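Local coordinates for protein isocitrate dehydrogenase [NAD] subunit 1, mitochondrial (PDB 3BLX) that catalyses, as part of an octamer with subunit 2, the NAD+-dependent oxidative decarboxylation of isocitrate to 2-oxoglutarate in the citric acid cycle, and also binds mitochondrial mRNA leaders, at residues Lys158-Ala163 with Thr199-Lys204; Leu193-Ile198 with Val211-Val216; Ala105-Phe110 with Phe167-Lys172. All blocks are in the same frame, centred on the assembly; numbering follows the deposited sequence.

Interaction 1 of 3, residues Lys158-Ala163 with Thr199-Lys204; sequences KTERIA and TEIGQK
Ile201 reaches from helix 190-205 to helix 156-172 with a single methyl, CD1, and sets it between Glu160 and Ala163. The contact is one of van der Waals forces. On the Ala163 side CD1 lies 4.2 Å from Ala163 CB, a methyl small enough to admit the tip of a longer chain where the two helices face each other. On the Glu160 side the same CD1 stands 4.0 Å from Glu160 CG, and the two side chains cross at about a right angle. Isoleucine suits its place because its CG1-CD1 arm, set beside the backbone N (chi1 -67°), is long enough to reach helix 156-172. These are neighbouring helices of the isocitrate/isopropylmalate dehydrogenase fold, and Ala163 and Glu160 also rest on Ile198 and Ile197, one turn earlier in helix 190-205. Glutamate suits its place because its CG methylene can join the apolar seam while the extended chain takes the carboxylate onward. The charges form a second, looser layer: Glu160 makes weak, long ion pairs with Arg156 and Arg164 of its own helix, and its OE2 stays 6.8 Å from the like-charged OE1 of Glu200.

Interaction 2 of 3, residues Leu193-Ile198 with Val211-Val216; sequences LFRNII and VSSIIV
In the beta-alpha-beta unit made of strand 177-182, helix 190-205 and strand 210-215, Arg195 of the helix meets Ser213 of the last strand. The aliphatic part of the arginine does the touching: CG lies 3.4 Å from Ser213 OG, and CD 4.0 Å from that OG. Arginine's long stem can lie on the strand while its charged end goes elsewhere, and small Ser213 lets that stem come close. CG stands opposite the backbone N (chi1 171°), and a bend at chi3 (64°) turns the guanidinium toward the next helix residue, Asn196. There Arg195 NE gives a fairly straight hydrogen bond to Asn196 OD1, 3.2 Å long with an angle of 161° at the hydrogen; NH2 adds a weak one to the same oxygen. OD1 lies at the edge of the guanidinium, almost in its plane, whereas NE sits above the carbonyl plane of the amide. Replacing Arg195 with an alanine would probably leave Asn196 OD1 without these donors and open a gap beside Ser213. The helix and the closing strand of the crossover meet again one turn on, where Val211 CG1 approaches Ile198 CG2 at 4.3 Å; the branched valine suits a strand residue whose CB points toward the helix. Ile198 sends its other branch away, CG1 lying 4.0 Å above one face of the Phe194 ring, displaced toward its rim. Thr199, the next helix residue, touches both Val211 and Ser213. The side chain of Arg195 is about 9 Å from that of Lys183, probably critical for catalysis.

Interaction 3 of 3, residues Ala105-Phe110 with Phe167-Lys172; sequences ANVALF and FDFAKK
The backbones approach most closely at Val107 and Phe169, whose CA atoms are still 9.8 Å apart, a separation that leaves room for a large side chain between strand 105-111 and helix 156-172. This is helix-on-sheet packing within the isocitrate/isopropylmalate dehydrogenase fold: the strand runs antiparallel to both 124-130 and 258-262, and the helix packs against one face of the sheet. Phenylalanine suits the helix position because its length spans the space: a chi1 of -168° swings the ring away from the backbone N and out to the strand, presenting CZ, its far end. Val107 meets that atom with CG1, 3.9 Å from Phe169 CZ, and the two side chains meet at a slant. A beta-branched valine fits here, being compact and at home in a strand; Phe165, one turn before Phe169, also packs on Val107. Phe169 has further neighbours in Ile126 of the adjacent strand and in the ring of Tyr173. The side chain of Val107 is about 8 Å from that of Arg129, which probably binds substrate. Two residues along the strand, Leu109, whose CB is not aimed at the helix, brings CD2 to the same ring end, 4.5 Å from Phe169 CZ.

From the N terminus, strand 105-111 opens interaction 3, which closes 57 residues later at the end of helix 156-172. Interaction 1 has already opened on that helix at 158-163, so the two cross; it closes at 199-204. Interaction 2 opens at 193-198, before that closure, crosses interaction 1 likewise, and ends at strand 210-215. Interactions 3 and 2 follow in series. Helix 156-172 is thus tied to a central strand on one side and to helix 190-205 on the other, and helix 190-205 in turn to strand 210-215, the next strand of its beta-alpha-beta unit. Phe167, in the second segment of interaction 3, touches Gly202 and Ile201 of interaction 1 and Ile198 and Val211 of interaction 2.

Interaction 1 of 3, residues Lys158-Ala163 with Thr199-Lys204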
ATOM      1  N   LYS E 158       1.027  -7.638 -18.708  1.00 28.03           N
ATOM      2  CA  LYS E 158       2.295  -7.223 -19.290  1.00 29.41           C
ATOM      3  C   LYS E 158       2.132  -6.925 -20.779  1.00 25.34           C
ATOM      4  O   LYS E 158       2.708  -5.959 -21.284  1.00 31.87           O
ATOM      5  CB  LYS E 158       3.410  -8.241 -19.057  1.00 24.60           C
ATOM      6  CG  LYS E 158       4.312  -7.915 -17.897  1.00 21.89           C
ATOM      7  CD  LYS E 158       3.792  -8.451 -16.579  1.00 29.14           C
ATOM      8  CE  LYS E 158       4.871  -8.371 -15.492  1.00 31.50           C
ATOM      9  NZ  LYS E 158       6.059  -9.238 -15.792  1.00 37.95           N
ATOM     10  N   THR E 159       1.334  -7.713 -21.495  1.00 17.77           N
ATOM     11  CA  THR E 159       1.220  -7.425 -22.924  1.00 20.10           C
ATOM     12  C   THR E 159       0.329  -6.230 -23.259  1.00 20.51           C
ATOM     13  O   THR E 159       0.493  -5.588 -24.293  1.00 22.18           O
ATOM     14  CB  THR E 159       1.019  -8.688 -23.840  1.00 17.72           C
ATOM     15  OG1 THR E 159      -0.088  -8.486 -24.712  1.00 29.50           O
ATOM     16  CG2 THR E 159       0.791  -9.882 -23.052  1.00 18.13           C
ATOM     17  N   GLU E 160      -0.588  -5.908 -22.362  1.00 29.07           N
ATOM     18  CA  GLU E 160      -1.373  -4.685 -22.500  1.00 25.59           C
ATOM     19  C   GLU E 160      -0.507  -3.426 -22.358  1.00 28.79           C
ATOM     20  O   GLU E 160      -0.621  -2.501 -23.170  1.00 28.21           O
ATOM     21  CB  GLU E 160      -2.529  -4.672 -21.503  1.00 30.33           C
ATOM     22  CG  GLU E 160      -3.717  -5.569 -21.922  1.00 40.36           C
ATOM     23  CD  GLU E 160      -4.876  -5.540 -20.903  1.00 54.44           C
ATOM     24  OE1 GLU E 160      -4.826  -4.721 -19.947  1.00 51.38           O
ATOM     25  OE2 GLU E 160      -5.830  -6.344 -21.057  1.00 44.58           O
ATOM     26  N   ARG E 161       0.343  -3.388 -21.329  1.00 21.13           N
ATOM     27  CA  ARG E 161       1.305  -2.295 -21.155  1.00 16.53           C
ATOM     28  C   ARG E 161       2.112  -2.068 -22.423  1.00 34.22           C
ATOM     29  O   ARG E 161       2.250  -0.927 -22.899  1.00 26.83           O
ATOM     30  CB  ARG E 161       2.321  -2.623 -20.080  1.00 16.40           C
ATOM     31  CG  ARG E 161       2.108  -1.971 -18.815  1.00 24.65           C
ATOM     32  CD  ARG E 161       3.391  -1.974 -17.983  1.00 40.68           C
ATOM     33  NE  ARG E 161       4.115  -3.250 -17.940  1.00 32.76           N
ATOM     34  CZ  ARG E 161       4.865  -3.602 -16.899  1.00 28.06           C
ATOM     35  NH1 ARG E 161       4.908  -2.796 -15.852  1.00 21.19           N
ATOM     36  NH2 ARG E 161       5.529  -4.748 -16.875  1.00 19.43           N
ATOM     37  N   ILE E 162       2.682  -3.152 -22.955  1.00 18.56           N
ATOM     38  CA  ILE E 162       3.616  -2.972 -24.047  1.00 22.44           C
ATOM     39  C   ILE E 162       2.852  -2.507 -25.289  1.00 20.42           C
ATOM     40  O   ILE E 162       3.345  -1.705 -26.070  1.00 24.43           O
ATOM     41  CB  ILE E 162       4.534  -4.202 -24.293  1.00 20.04           C
ATOM     42  CG1 ILE E 162       5.806  -3.736 -24.996  1.00 21.85           C
ATOM     43  CG2 ILE E 162       3.841  -5.272 -25.113  1.00 19.46           C
ATOM     44  CD1 ILE E 162       6.507  -2.612 -24.250  1.00 21.31           C
ATOM     45  N   ALA E 163       1.619  -2.964 -25.434  1.00 24.95           N
ATOM     46  CA  ALA E 163       0.760  -2.483 -26.518  1.00 22.49           C
ATOM     47  C   ALA E 163       0.496  -0.984 -26.393  1.00 32.41           C
ATOM     48  O   ALA E 163       0.615  -0.241 -27.364  1.00 27.51           O
ATOM     49  CB  ALA E 163      -0.546  -3.217 -26.517  1.00 21.73           C
ATOM     50  N   THR E 199      -3.796  -6.211 -31.462  1.00 33.63           N
ATOM     51  CA  THR E 199      -4.773  -5.793 -32.471  1.00 43.04           C
ATOM     52  C   THR E 199      -6.077  -5.235 -31.858  1.00 47.25           C
ATOM     53  O   THR E 199      -6.666  -4.318 -32.427  1.00 51.70           O
ATOM     54  CB  THR E 199      -5.079  -6.904 -33.537  1.00 42.11           C
ATOM     55  OG1 THR E 199      -5.876  -7.936 -32.956  1.00 56.01           O
ATOM     56  CG2 THR E 199      -3.786  -7.516 -34.082  1.00 37.85           C
ATOM     57  N   GLU E 200      -6.512  -5.753 -30.706  1.00 31.60           N
ATOM     58  CA  GLU E 200      -7.714  -5.222 -30.055  1.00 41.33           C
ATOM     59  C   GLU E 200      -7.487  -3.827 -29.497  1.00 40.77           C
ATOM     60  O   GLU E 200      -8.315  -2.940 -29.663  1.00 51.41           O
ATOM     61  CB  GLU E 200      -8.209  -6.131 -28.915  1.00 48.82           C
ATOM     62  CG  GLU E 200      -8.691  -7.530 -29.350  1.00 70.94           C
ATOM     63  CD  GLU E 200      -8.788  -8.517 -28.177  1.00 99.89           C
ATOM     64  OE1 GLU E 200      -8.646  -8.080 -26.998  1.00 89.17           O
ATOM     65  OE2 GLU E 200      -9.002  -9.727 -28.441  1.00 74.18           O
ATOM     66  N   ILE E 201      -6.377  -3.638 -28.804  1.00 37.10           N
ATOM     67  CA  ILE E 201      -6.058  -2.339 -28.236  1.00 31.93           C
ATOM     68  C   ILE E 201      -5.884  -1.319 -29.347  1.00 39.42           C
ATOM     69  O   ILE E 201      -6.123  -0.121 -29.163  1.00 42.83           O
ATOM     70  CB  ILE E 201      -4.813  -2.420 -27.368  1.00 28.57           C
ATOM     71  CG1 ILE E 201      -5.136  -3.277 -26.136  1.00 23.80           C
ATOM     72  CG2 ILE E 201      -4.317  -1.023 -26.997  1.00 25.96           C
ATOM     73  CD1 ILE E 201      -4.358  -2.896 -24.883  1.00 46.66           C
ATOM     74  N   GLY E 202      -5.507  -1.814 -30.522  1.00 41.32           N
ATOM     75  CA  GLY E 202      -5.376  -0.979 -31.706  1.00 45.29           C
ATOM     76  C   GLY E 202      -6.704  -0.447 -32.220  1.00 55.86           C
ATOM     77  O   GLY E 202      -6.870   0.762 -32.426  1.00 59.71           O
ATOM     78  N   GLN E 203      -7.661  -1.349 -32.418  1.00 55.88           N
ATOM     79  CA  GLN E 203      -8.978  -0.985 -32.945  1.00 52.32           C
ATOM     80  C   GLN E 203      -9.844  -0.156 -31.987  1.00 51.58           C
ATOM     81  O   GLN E 203     -10.528   0.769 -32.422  1.00 63.59           O
ATOM     82  CB  GLN E 203      -9.717  -2.243 -33.424  1.00 55.72           C
ATOM     83  CG  GLN E 203      -9.018  -2.917 -34.610  1.00 54.96           C
ATOM     84  CD  GLN E 203      -9.388  -4.378 -34.762  1.00 80.62           C
ATOM     85  OE1 GLN E 203     -10.009  -4.972 -33.873  1.00 72.22           O
ATOM     86  NE2 GLN E 203      -9.001  -4.972 -35.892  1.00 55.68           N
ATOM     87  N   LYS E 204      -9.796  -0.468 -30.690  1.00 53.05           N
ATOM     88  CA  LYS E 204     -10.633   0.210 -29.698  1.00 38.56           C
ATOM     89  C   LYS E 204     -10.040   1.510 -29.200  1.00 49.09           C
ATOM     90  O   LYS E 204     -10.766   2.472 -28.986  1.00 62.66           O
ATOM     91  CB  LYS E 204     -10.958  -0.708 -28.512  1.00 45.42           C
ATOM     92  CG  LYS E 204     -11.666  -2.010 -28.905  1.00 59.76           C
ATOM     93  CD  LYS E 204     -11.982  -2.887 -27.693  1.00 75.60           C
ATOM     94  CE  LYS E 204     -12.474  -4.271 -28.140  1.00 98.86           C
ATOM     95  NZ  LYS E 204     -12.505  -5.268 -27.025  1.00 84.58           N
TER

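Interaction 2 of 3, residues Leu193-Ile198 with Val211-Val216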
ATOM      1  N   LEU E 193      -2.363 -14.861 -27.759  1.00 36.03           N
ATOM      2  CA  LEU E 193      -2.698 -13.816 -26.794  1.00 30.77           C
ATOM      3  C   LEU E 193      -2.056 -12.477 -27.147  1.00 42.07           C
ATOM      4  O   LEU E 193      -2.708 -11.426 -27.146  1.00 39.12           O
ATOM      5  CB  LEU E 193      -2.213 -14.242 -25.419  1.00 34.42           C
ATOM      6  CG  LEU E 193      -2.552 -13.366 -24.217  1.00 40.63           C
ATOM      7  CD1 LEU E 193      -4.041 -13.370 -23.998  1.00 34.63           C
ATOM      8  CD2 LEU E 193      -1.846 -13.869 -22.973  1.00 35.71           C
ATOM      9  N   PHE E 194      -0.762 -12.537 -27.446  1.00 38.34           N
ATOM     10  CA  PHE E 194       0.001 -11.362 -27.844  1.00 34.37           C
ATOM     11  C   PHE E 194      -0.553 -10.636 -29.088  1.00 39.07           C
ATOM     12  O   PHE E 194      -0.854  -9.440 -29.028  1.00 32.43           O
ATOM     13  CB  PHE E 194       1.458 -11.744 -28.085  1.00 33.71           C
ATOM     14  CG  PHE E 194       2.365 -10.558 -28.209  1.00 34.98           C
ATOM     15  CD1 PHE E 194       2.909  -9.954 -27.068  1.00 26.93           C
ATOM     16  CD2 PHE E 194       2.659 -10.028 -29.462  1.00 24.19           C
ATOM     17  CE1 PHE E 194       3.733  -8.844 -27.179  1.00 23.28           C
ATOM     18  CE2 PHE E 194       3.487  -8.910 -29.580  1.00 29.28           C
ATOM     19  CZ  PHE E 194       4.019  -8.313 -28.438  1.00 29.43           C
ATOM     20  N   ARG E 195      -0.661 -11.350 -30.211  1.00 28.72           N
ATOM     21  CA  ARG E 195      -1.265 -10.817 -31.433  1.00 27.98           C
ATOM     22  C   ARG E 195      -2.665 -10.263 -31.211  1.00 38.31           C
ATOM     23  O   ARG E 195      -3.002  -9.194 -31.725  1.00 41.89           O
ATOM     24  CB  ARG E 195      -1.353 -11.911 -32.496  1.00 40.64           C
ATOM     25  CG  ARG E 195      -2.165 -11.525 -33.716  1.00 42.68           C
ATOM     26  CD  ARG E 195      -2.607 -12.758 -34.495  1.00 50.17           C
ATOM     27  NE  ARG E 195      -3.521 -13.585 -33.706  1.00 65.37           N
ATOM     28  CZ  ARG E 195      -3.640 -14.912 -33.825  1.00 71.70           C
ATOM     29  NH1 ARG E 195      -2.897 -15.582 -34.713  1.00 50.22           N
ATOM     30  NH2 ARG E 195      -4.499 -15.577 -33.043  1.00 50.39           N
ATOM     31  N   ASN E 196      -3.488 -10.988 -30.456  1.00 33.43           N
ATOM     32  CA  ASN E 196      -4.861 -10.542 -30.214  1.00 33.17           C
ATOM     33  C   ASN E 196      -4.932  -9.275 -29.402  1.00 43.86           C
ATOM     34  O   ASN E 196      -5.607  -8.326 -29.811  1.00 45.44           O
ATOM     35  CB  ASN E 196      -5.678 -11.621 -29.526  1.00 37.38           C
ATOM     36  CG  ASN E 196      -5.937 -12.787 -30.433  1.00 51.08           C
ATOM     37  OD1 ASN E 196      -5.817 -12.666 -31.672  1.00 35.57           O
ATOM     38  ND2 ASN E 196      -6.263 -13.937 -29.839  1.00 42.54           N
ATOM     39  N   ILE E 197      -4.236  -9.253 -28.262  1.00 32.84           N
ATOM     40  CA  ILE E 197      -4.262  -8.081 -27.415  1.00 28.04           C
ATOM     41  C   ILE E 197      -3.782  -6.842 -28.166  1.00 34.32           C
ATOM     42  O   ILE E 197      -4.367  -5.770 -28.016  1.00 30.27           O
ATOM     43  CB  ILE E 197      -3.451  -8.275 -26.144  1.00 27.51           C
ATOM     44  CG1 ILE E 197      -4.147  -9.299 -25.250  1.00 29.45           C
ATOM     45  CG2 ILE E 197      -3.284  -6.941 -25.429  1.00 21.67           C
ATOM     46  CD1 ILE E 197      -3.291  -9.794 -24.058  1.00 31.60           C
ATOM     47  N   ILE E 198      -2.736  -6.986 -28.987  1.00 29.76           N
ATOM     48  CA  ILE E 198      -2.198  -5.818 -29.672  1.00 29.64           C
ATOM     49  C   ILE E 198      -3.232  -5.312 -30.667  1.00 34.90           C
ATOM     50  O   ILE E 198      -3.517  -4.124 -30.716  1.00 34.85           O
ATOM     51  CB  ILE E 198      -0.876  -6.088 -30.428  1.00 38.29           C
ATOM     52  CG1 ILE E 198       0.206  -6.667 -29.507  1.00 34.56           C
ATOM     53  CG2 ILE E 198      -0.363  -4.793 -31.068  1.00 27.57           C
ATOM     54  CD1 ILE E 198       0.804  -5.659 -28.602  1.00 26.99           C
ATOM     55  N   VAL E 211      -3.049  -1.168 -37.380  1.00 35.38           N
ATOM     56  CA  VAL E 211      -2.505  -2.346 -36.712  1.00 42.38           C
ATOM     57  C   VAL E 211      -2.356  -3.494 -37.704  1.00 42.43           C
ATOM     58  O   VAL E 211      -3.098  -3.573 -38.665  1.00 43.47           O
ATOM     59  CB  VAL E 211      -3.430  -2.829 -35.608  1.00 38.57           C
ATOM     60  CG1 VAL E 211      -2.623  -3.596 -34.569  1.00 50.27           C
ATOM     61  CG2 VAL E 211      -4.156  -1.650 -34.975  1.00 53.41           C
ATOM     62  N   SER E 212      -1.403  -4.387 -37.466  1.00 40.26           N
ATOM     63  CA  SER E 212      -1.206  -5.526 -38.353  1.00 38.43           C
ATOM     64  C   SER E 212      -0.402  -6.596 -37.631  1.00 46.06           C
ATOM     65  O   SER E 212       0.056  -6.383 -36.516  1.00 41.45           O
ATOM     66  CB  SER E 212      -0.509  -5.102 -39.654  1.00 47.32           C
ATOM     67  OG  SER E 212       0.381  -3.998 -39.448  1.00 55.96           O
ATOM     68  N   SER E 213      -0.233  -7.743 -38.266  1.00 30.30           N
ATOM     69  CA  SER E 213       0.425  -8.857 -37.617  1.00 37.86           C
ATOM     70  C   SER E 213       1.322  -9.529 -38.626  1.00 50.78           C
ATOM     71  O   SER E 213       1.057  -9.523 -39.838  1.00 47.12           O
ATOM     72  CB  SER E 213      -0.589  -9.898 -37.107  1.00 42.75           C
ATOM     73  OG  SER E 213      -1.533  -9.301 -36.235  1.00 68.31           O
ATOM     74  N   ILE E 214       2.382 -10.136 -38.122  1.00 36.04           N
ATOM     75  CA  ILE E 214       3.259 -10.859 -38.998  1.00 30.80           C
ATOM     76  C   ILE E 214       3.951 -11.930 -38.189  1.00 30.66           C
ATOM     77  O   ILE E 214       4.371 -11.702 -37.055  1.00 41.07           O
ATOM     78  CB  ILE E 214       4.251  -9.899 -39.677  1.00 33.58           C
ATOM     79  CG1 ILE E 214       5.053 -10.610 -40.776  1.00 31.43           C
ATOM     80  CG2 ILE E 214       5.135  -9.201 -38.634  1.00 28.77           C
ATOM     81  CD1 ILE E 214       5.785  -9.620 -41.677  1.00 39.13           C
ATOM     82  N   ILE E 215       4.022 -13.116 -38.760  1.00 29.66           N
ATOM     83  CA  ILE E 215       4.724 -14.202 -38.127  1.00 33.25           C
ATOM     84  C   ILE E 215       6.190 -13.860 -38.172  1.00 36.56           C
ATOM     85  O   ILE E 215       6.672 -13.292 -39.159  1.00 42.99           O
ATOM     86  CB  ILE E 215       4.427 -15.519 -38.843  1.00 35.26           C
ATOM     87  CG1 ILE E 215       2.916 -15.760 -38.820  1.00 46.58           C
ATOM     88  CG2 ILE E 215       5.138 -16.651 -38.163  1.00 38.68           C
ATOM     89  CD1 ILE E 215       2.457 -16.865 -39.730  1.00 64.44           C
ATOM     90  N   VAL E 216       6.899 -14.190 -37.102  1.00 38.28           N
ATOM     91  CA  VAL E 216       8.261 -13.687 -36.914  1.00 43.65           C
ATOM     92  C   VAL E 216       9.266 -14.162 -37.978  1.00 41.64           C
ATOM     93  O   VAL E 216      10.112 -13.376 -38.429  1.00 35.12           O
ATOM     94  CB  VAL E 216       8.784 -14.003 -35.498  1.00 34.18           C
ATOM     95  CG1 VAL E 216       8.810 -15.512 -35.273  1.00 36.38           C
ATOM     96  CG2 VAL E 216      10.156 -13.393 -35.287  1.00 25.00           C
TER

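Interaction 3 of 3, residues Ala105-Phe110 with Phe167-Lys172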
ATOM      1  N   ALA E 105       9.934  -1.552 -21.300  1.00 16.22           N
ATOM      2  CA  ALA E 105       9.849  -1.287 -22.725  1.00 16.11           C
ATOM      3  C   ALA E 105      11.198  -0.875 -23.269  1.00 19.92           C
ATOM      4  O   ALA E 105      11.733   0.155 -22.887  1.00 22.54           O
ATOM      5  CB  ALA E 105       8.807  -0.203 -22.995  1.00 16.62           C
ATOM      6  N   ASN E 106      11.754  -1.706 -24.131  1.00 18.57           N
ATOM      7  CA  ASN E 106      13.005  -1.378 -24.774  1.00 26.26           C
ATOM      8  C   ASN E 106      12.709  -0.835 -26.184  1.00 19.43           C
ATOM      9  O   ASN E 106      11.956  -1.421 -26.906  1.00 30.03           O
ATOM     10  CB  ASN E 106      13.965  -2.579 -24.771  1.00 19.28           C
ATOM     11  CG  ASN E 106      15.153  -2.380 -25.728  1.00 62.83           C
ATOM     12  OD1 ASN E 106      15.455  -3.236 -26.572  1.00 78.18           O
ATOM     13  ND2 ASN E 106      15.816  -1.231 -25.613  1.00 59.55           N
ATOM     14  N   VAL E 107      13.252   0.326 -26.531  1.00 23.00           N
ATOM     15  CA  VAL E 107      13.023   0.933 -27.827  1.00 22.61           C
ATOM     16  C   VAL E 107      14.363   1.087 -28.547  1.00 29.07           C
ATOM     17  O   VAL E 107      15.322   1.578 -27.969  1.00 20.89           O
ATOM     18  CB  VAL E 107      12.463   2.345 -27.694  1.00 19.84           C
ATOM     19  CG1 VAL E 107      12.018   2.839 -29.044  1.00 23.03           C
ATOM     20  CG2 VAL E 107      11.319   2.374 -26.724  1.00 31.48           C
ATOM     21  N   ALA E 108      14.420   0.666 -29.806  1.00 22.60           N
ATOM     22  CA  ALA E 108      15.583   0.891 -30.648  1.00 16.81           C
ATOM     23  C   ALA E 108      15.190   1.624 -31.939  1.00 28.25           C
ATOM     24  O   ALA E 108      14.217   1.280 -32.622  1.00 21.17           O
ATOM     25  CB  ALA E 108      16.279  -0.397 -30.952  1.00 11.28           C
ATOM     26  N   LEU E 109      15.926   2.672 -32.270  1.00 25.51           N
ATOM     27  CA  LEU E 109      15.588   3.430 -33.473  1.00 23.99           C
ATOM     28  C   LEU E 109      16.564   3.114 -34.597  1.00 32.21           C
ATOM     29  O   LEU E 109      17.780   3.283 -34.449  1.00 48.62           O
ATOM     30  CB  LEU E 109      15.581   4.923 -33.190  1.00 16.49           C
ATOM     31  CG  LEU E 109      14.740   5.355 -31.998  1.00 30.98           C
ATOM     32  CD1 LEU E 109      14.770   6.879 -31.829  1.00 30.48           C
ATOM     33  CD2 LEU E 109      13.334   4.863 -32.239  1.00 35.44           C
ATOM     34  N   PHE E 110      16.038   2.636 -35.715  1.00 25.56           N
ATOM     35  CA  PHE E 110      16.875   2.341 -36.870  1.00 36.42           C
ATOM     36  C   PHE E 110      16.619   3.305 -38.041  1.00 40.31           C
ATOM     37  O   PHE E 110      15.851   2.997 -38.954  1.00 32.50           O
ATOM     38  CB  PHE E 110      16.666   0.894 -37.298  1.00 20.38           C
ATOM     39  CG  PHE E 110      16.931  -0.075 -36.217  1.00 28.29           C
ATOM     40  CD1 PHE E 110      15.878  -0.617 -35.493  1.00 28.61           C
ATOM     41  CD2 PHE E 110      18.234  -0.437 -35.901  1.00 21.75           C
ATOM     42  CE1 PHE E 110      16.106  -1.531 -34.482  1.00 30.91           C
ATOM     43  CE2 PHE E 110      18.477  -1.335 -34.885  1.00 26.39           C
ATOM     44  CZ  PHE E 110      17.405  -1.893 -34.167  1.00 23.32           C
ATOM     45  N   PHE E 167       1.633   1.998 -28.996  1.00 30.09           N
ATOM     46  CA  PHE E 167       0.682   2.875 -29.658  1.00 27.57           C
ATOM     47  C   PHE E 167       0.867   4.309 -29.233  1.00 33.23           C
ATOM     48  O   PHE E 167       0.847   5.202 -30.077  1.00 31.50           O
ATOM     49  CB  PHE E 167      -0.738   2.399 -29.419  1.00 28.76           C
ATOM     50  CG  PHE E 167      -1.087   1.180 -30.212  1.00 29.65           C
ATOM     51  CD1 PHE E 167      -1.066   1.214 -31.601  1.00 30.98           C
ATOM     52  CD2 PHE E 167      -1.425   0.004 -29.580  1.00 29.35           C
ATOM     53  CE1 PHE E 167      -1.401   0.091 -32.350  1.00 31.31           C
ATOM     54  CE2 PHE E 167      -1.755  -1.130 -30.324  1.00 34.35           C
ATOM     55  CZ  PHE E 167      -1.739  -1.081 -31.719  1.00 29.67           C
ATOM     56  N   ASP E 168       1.068   4.535 -27.934  1.00 33.28           N
ATOM     57  CA  ASP E 168       1.321   5.895 -27.441  1.00 28.88           C
ATOM     58  C   ASP E 168       2.553   6.507 -28.075  1.00 28.69           C
ATOM     59  O   ASP E 168       2.643   7.722 -28.220  1.00 39.32           O
ATOM     60  CB  ASP E 168       1.466   5.923 -25.931  1.00 19.52           C
ATOM     61  CG  ASP E 168       0.129   5.808 -25.207  1.00 54.50           C
ATOM     62  OD1 ASP E 168      -0.907   6.241 -25.780  1.00 46.65           O
ATOM     63  OD2 ASP E 168       0.118   5.292 -24.057  1.00 52.76           O
ATOM     64  N   PHE E 169       3.488   5.654 -28.460  1.00 28.81           N
ATOM     65  CA  PHE E 169       4.768   6.080 -29.030  1.00 37.77           C
ATOM     66  C   PHE E 169       4.586   6.429 -30.501  1.00 35.96           C
ATOM     67  O   PHE E 169       5.110   7.416 -30.987  1.00 33.16           O
ATOM     68  CB  PHE E 169       5.779   4.948 -28.876  1.00 28.54           C
ATOM     69  CG  PHE E 169       7.190   5.335 -29.160  1.00 29.08           C
ATOM     70  CD1 PHE E 169       7.704   5.224 -30.457  1.00 30.20           C
ATOM     71  CD2 PHE E 169       8.022   5.756 -28.129  1.00 23.19           C
ATOM     72  CE1 PHE E 169       9.024   5.556 -30.725  1.00 31.26           C
ATOM     73  CE2 PHE E 169       9.337   6.088 -28.379  1.00 29.33           C
ATOM     74  CZ  PHE E 169       9.847   5.991 -29.683  1.00 31.03           C
ATOM     75  N   ALA E 170       3.832   5.599 -31.201  1.00 29.10           N
ATOM     76  CA  ALA E 170       3.462   5.878 -32.573  1.00 32.44           C
ATOM     77  C   ALA E 170       2.704   7.204 -32.658  1.00 41.26           C
ATOM     78  O   ALA E 170       3.001   8.017 -33.519  1.00 52.11           O
ATOM     79  CB  ALA E 170       2.624   4.727 -33.143  1.00 32.33           C
ATOM     80  N   LYS E 171       1.740   7.422 -31.761  1.00 43.79           N
ATOM     81  CA  LYS E 171       1.003   8.696 -31.662  1.00 41.96           C
ATOM     82  C   LYS E 171       1.964   9.873 -31.510  1.00 45.46           C
ATOM     83  O   LYS E 171       1.923  10.834 -32.270  1.00 55.12           O
ATOM     84  CB  LYS E 171       0.046   8.685 -30.456  1.00 40.54           C
ATOM     85  CG  LYS E 171      -1.302   9.412 -30.649  1.00 50.60           C
ATOM     86  CD  LYS E 171      -2.326   8.490 -31.360  1.00 76.64           C
ATOM     87  CE  LYS E 171      -3.738   9.103 -31.478  1.00 86.53           C
ATOM     88  NZ  LYS E 171      -4.690   8.236 -32.286  1.00 78.55           N
ATOM     89  N   LYS E 172       2.840   9.784 -30.519  1.00 43.52           N
ATOM     90  CA  LYS E 172       3.702  10.902 -30.167  1.00 45.09           C
ATOM     91  C   LYS E 172       4.678  11.283 -31.278  1.00 49.44           C
ATOM     92  O   LYS E 172       5.043  12.446 -31.416  1.00 52.40           O
ATOM     93  CB  LYS E 172       4.488  10.582 -28.894  1.00 36.25           C
ATOM     94  CG  LYS E 172       5.036  11.803 -28.169  1.00 40.98           C
ATOM     95  CD  LYS E 172       6.077  11.399 -27.132  1.00 38.65           C
ATOM     96  CE  LYS E 172       6.411  12.532 -26.182  1.00 41.59           C
ATOM     97  NZ  LYS E 172       7.592  12.176 -25.336  1.00 61.88           N
TER